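Local coordinates for protein CurD (Moorea producens 3L, PDB 5KP7) that binds 4'-phosphopantetheine and probably acts as an acyltransferase of the hydroxymethylglutaryl-CoA synthase family, at residues M388-Q393 against Q413-V418. The protein carries 3 engineered substitutions. Numbering follows the deposited sequence.
Sequences MEEYEQ and QLFPGV
Phe415 reaches across to helix 388-397 with the far end of its ring and meets Glu390 and Gln393, one helical turn apart. The contact is van der Waals in kind, and no hydrogen bond joins the two segments. Gln393 CB sits at the ring edge, in plane, 4.0 Å from Phe415 CZ. Beyond CG the Gln393 chain is extended and crosses the ring obliquely, bringing NE2 3.7 Å from Phe415 CE1. The amide plane is turned 65° from the ring. With CG anti to the carbonyl carbon (chi1 -55°), the Phe415 ring is placed so that its CZ comes 3.5 Å from Glu390 O.

The polar end of Glu390 is held elsewhere. OE2 is hydrogen-bonded to Tyr384 OH, and OE1 to the backbone N of Ser387, just before the helix. On one face of the Phe415 ring, Leu414 CG of the same segment lies 3.6 Å above the plane, toward the rim. Leu394 and Leu70 also touch Phe415. Shortening Phe415 to an alanine would remove the ring, which would probably open a gap beside Glu390 and Gln393 and leave the Gln393 amide freer to turn. Phe415 is the N-cap residue of helix 416-422, and its buried ring packs the start of that helix against helix 388-397, within the C-terminal HMG-CoA synthase region and away from the phosphopantetheine pocket.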
ATOM      1  N   MET A 388      -5.535   1.940 -23.837  1.00 39.65           N
ATOM      2  CA  MET A 388      -5.273   0.516 -23.632  1.00 40.86           C
ATOM      3  C   MET A 388      -4.198   0.004 -24.624  1.00 40.46           C
ATOM      4  O   MET A 388      -3.387  -0.871 -24.279  1.00 40.04           O
ATOM      5  CB  MET A 388      -6.596  -0.256 -23.743  1.00 43.10           C
ATOM      6  CG  MET A 388      -6.602  -1.575 -23.031  1.00 44.15           C
ATOM      7  SD  MET A 388      -6.217  -1.559 -21.273  1.00 45.10           S
ATOM      8  CE  MET A 388      -5.678  -3.255 -21.139  1.00 44.18           C
ATOM      9  N   GLU A 389      -4.175   0.572 -25.826  1.00 41.18           N
ATOM     10  CA  GLU A 389      -3.148   0.275 -26.820  1.00 42.33           C
ATOM     11  C   GLU A 389      -1.738   0.658 -26.335  1.00 39.46           C
ATOM     12  O   GLU A 389      -0.790  -0.118 -26.482  1.00 38.07           O
ATOM     13  CB  GLU A 389      -3.456   1.004 -28.129  1.00 45.93           C
ATOM     14  CG  GLU A 389      -2.478   0.731 -29.259  1.00 49.36           C
ATOM     15  CD  GLU A 389      -2.937   1.297 -30.596  1.00 53.96           C
ATOM     16  OE1 GLU A 389      -4.130   1.134 -30.950  1.00 57.92           O
ATOM     17  OE2 GLU A 389      -2.096   1.896 -31.311  1.00 57.44           O
ATOM     18  N   GLU A 390      -1.617   1.856 -25.776  1.00 37.75           N
ATOM     19  CA  GLU A 390      -0.344   2.312 -25.207  1.00 35.75           C
ATOM     20  C   GLU A 390       0.083   1.432 -24.040  1.00 34.38           C
ATOM     21  O   GLU A 390       1.246   1.044 -23.955  1.00 32.63           O
ATOM     22  CB  GLU A 390      -0.431   3.772 -24.789  1.00 35.92           C
ATOM     23  CG  GLU A 390      -0.420   4.745 -25.954  1.00 36.33           C
ATOM     24  CD  GLU A 390      -0.887   6.139 -25.592  1.00 36.87           C
ATOM     25  OE1 GLU A 390      -1.775   6.276 -24.720  1.00 36.68           O
ATOM     26  OE2 GLU A 390      -0.352   7.118 -26.161  1.00 38.10           O
ATOM     27  N   TYR A 391      -0.861   1.108 -23.153  1.00 33.64           N
ATOM     28  CA  TYR A 391      -0.583   0.261 -21.993  1.00 32.94           C
ATOM     29  C   TYR A 391      -0.046  -1.105 -22.419  1.00 32.90           C
ATOM     30  O   TYR A 391       0.957  -1.578 -21.894  1.00 30.76           O
ATOM     31  CB  TYR A 391      -1.832   0.113 -21.109  1.00 32.83           C
ATOM     32  CG  TYR A 391      -1.730  -0.906 -19.990  1.00 32.59           C
ATOM     33  CD1 TYR A 391      -0.982  -0.651 -18.837  1.00 31.88           C
ATOM     34  CD2 TYR A 391      -2.390  -2.127 -20.065  1.00 33.03           C
ATOM     35  CE1 TYR A 391      -0.909  -1.578 -17.809  1.00 31.80           C
ATOM     36  CE2 TYR A 391      -2.309  -3.066 -19.046  1.00 33.06           C
ATOM     37  CZ  TYR A 391      -1.585  -2.788 -17.912  1.00 32.77           C
ATOM     38  OH  TYR A 391      -1.509  -3.734 -16.908  1.00 33.44           O
ATOM     39  N   GLU A 392      -0.709  -1.741 -23.382  1.00 34.45           N
ATOM     40  CA  GLU A 392      -0.240  -3.049 -23.864  1.00 35.55           C
ATOM     41  C   GLU A 392       1.162  -2.954 -24.486  1.00 34.71           C
ATOM     42  O   GLU A 392       1.982  -3.836 -24.284  1.00 32.81           O
ATOM     43  CB  GLU A 392      -1.257  -3.677 -24.851  1.00 38.88           C
ATOM     44  CG  GLU A 392      -2.511  -4.120 -24.116  1.00 41.41           C
ATOM     45  CD  GLU A 392      -3.700  -4.467 -24.989  1.00 45.26           C
ATOM     46  OE1 GLU A 392      -4.564  -5.212 -24.476  1.00 49.25           O
ATOM     47  OE2 GLU A 392      -3.811  -3.992 -26.138  1.00 48.19           O
ATOM     48  N   GLN A 393       1.426  -1.883 -25.230  1.00 34.90           N
ATOM     49  CA  GLN A 393       2.747  -1.676 -25.802  1.00 35.49           C
ATOM     50  C   GLN A 393       3.777  -1.511 -24.674  1.00 33.64           C
ATOM     51  O   GLN A 393       4.886  -2.073 -24.729  1.00 32.48           O
ATOM     52  CB  GLN A 393       2.782  -0.438 -26.672  1.00 38.54           C
ATOM     53  CG  GLN A 393       2.031  -0.481 -27.987  1.00 42.31           C
ATOM     54  CD  GLN A 393       2.117   0.881 -28.653  1.00 45.47           C
ATOM     55  OE1 GLN A 393       1.097   1.561 -28.844  1.00 49.36           O
ATOM     56  NE2 GLN A 393       3.364   1.320 -28.966  1.00 46.17           N
ATOM     57  N   GLN A 413      11.660   8.457 -26.682  1.00 28.09           N
ATOM     58  CA  GLN A 413      10.566   8.723 -27.596  1.00 29.96           C
ATOM     59  C   GLN A 413       9.727   7.490 -27.900  1.00 29.92           C
ATOM     60  O   GLN A 413       9.009   7.461 -28.907  1.00 30.90           O
ATOM     61  CB  GLN A 413      11.141   9.329 -28.893  1.00 31.74           C
ATOM     62  CG  GLN A 413      11.661  10.739 -28.712  1.00 33.35           C
ATOM     63  CD  GLN A 413      10.607  11.702 -28.204  1.00 35.34           C
ATOM     64  OE1 GLN A 413      10.796  12.334 -27.172  1.00 39.56           O
ATOM     65  NE2 GLN A 413       9.522  11.808 -28.899  1.00 37.26           N
ATOM     66  N   LEU A 414       9.759   6.495 -27.011  1.00 28.90           N
ATOM     67  CA  LEU A 414       8.796   5.403 -27.079  1.00 29.39           C
ATOM     68  C   LEU A 414       7.361   5.910 -27.283  1.00 30.75           C
ATOM     69  O   LEU A 414       6.672   5.488 -28.219  1.00 31.09           O
ATOM     70  CB  LEU A 414       8.873   4.560 -25.807  1.00 28.62           C
ATOM     71  CG  LEU A 414       7.870   3.411 -25.672  1.00 29.25           C
ATOM     72  CD1 LEU A 414       8.018   2.425 -26.817  1.00 30.30           C
ATOM     73  CD2 LEU A 414       8.047   2.731 -24.317  1.00 28.62           C
ATOM     74  N   PHE A 415       6.926   6.787 -26.384  1.00 31.08           N
ATOM     75  CA  PHE A 415       5.639   7.465 -26.494  1.00 33.06           C
ATOM     76  C   PHE A 415       5.921   8.963 -26.479  1.00 33.89           C
ATOM     77  O   PHE A 415       6.107   9.532 -25.427  1.00 33.32           O
ATOM     78  CB  PHE A 415       4.697   7.084 -25.348  1.00 33.16           C
ATOM     79  CG  PHE A 415       4.480   5.598 -25.191  1.00 32.95           C
ATOM     80  CD1 PHE A 415       3.790   4.872 -26.146  1.00 34.74           C
ATOM     81  CD2 PHE A 415       4.931   4.934 -24.049  1.00 32.63           C
ATOM     82  CE1 PHE A 415       3.593   3.497 -25.981  1.00 34.39           C
ATOM     83  CE2 PHE A 415       4.758   3.567 -23.888  1.00 32.32           C
ATOM     84  CZ  PHE A 415       4.075   2.849 -24.855  1.00 33.15           C
ATOM     85  N   PRO A 416       5.985   9.594 -27.658  1.00 35.54           N
ATOM     86  CA  PRO A 416       6.278  11.040 -27.728  1.00 36.93           C
ATOM     87  C   PRO A 416       5.403  11.904 -26.812  1.00 37.85           C
ATOM     88  O   PRO A 416       5.912  12.824 -26.160  1.00 38.09           O
ATOM     89  CB  PRO A 416       6.092  11.353 -29.211  1.00 38.34           C
ATOM     90  CG  PRO A 416       6.513  10.088 -29.870  1.00 37.43           C
ATOM     91  CD  PRO A 416       5.953   8.990 -29.001  1.00 36.39           C
ATOM     92  N   GLY A 417       4.120  11.570 -26.706  1.00 38.64           N
ATOM     93  CA  GLY A 417       3.190  12.339 -25.871  1.00 39.74           C
ATOM     94  C   GLY A 417       3.439  12.256 -24.385  1.00 38.90           C
ATOM     95  O   GLY A 417       3.218  13.230 -23.662  1.00 39.60           O
ATOM     96  N   VAL A 418       3.894  11.090 -23.927  1.00 37.43           N
ATOM     97  CA  VAL A 418       4.270  10.903 -22.534  1.00 36.71           C
ATOM     98  C   VAL A 418       5.486  11.761 -22.267  1.00 36.26           C
ATOM     99  O   VAL A 418       5.547  12.415 -21.240  1.00 36.57           O
ATOM    100  CB  VAL A 418       4.578   9.432 -22.171  1.00 35.30           C
ATOM    101  CG1 VAL A 418       5.058   9.321 -20.723  1.00 34.32           C
ATOM    102  CG2 VAL A 418       3.359   8.548 -22.396  1.00 36.15           C
TER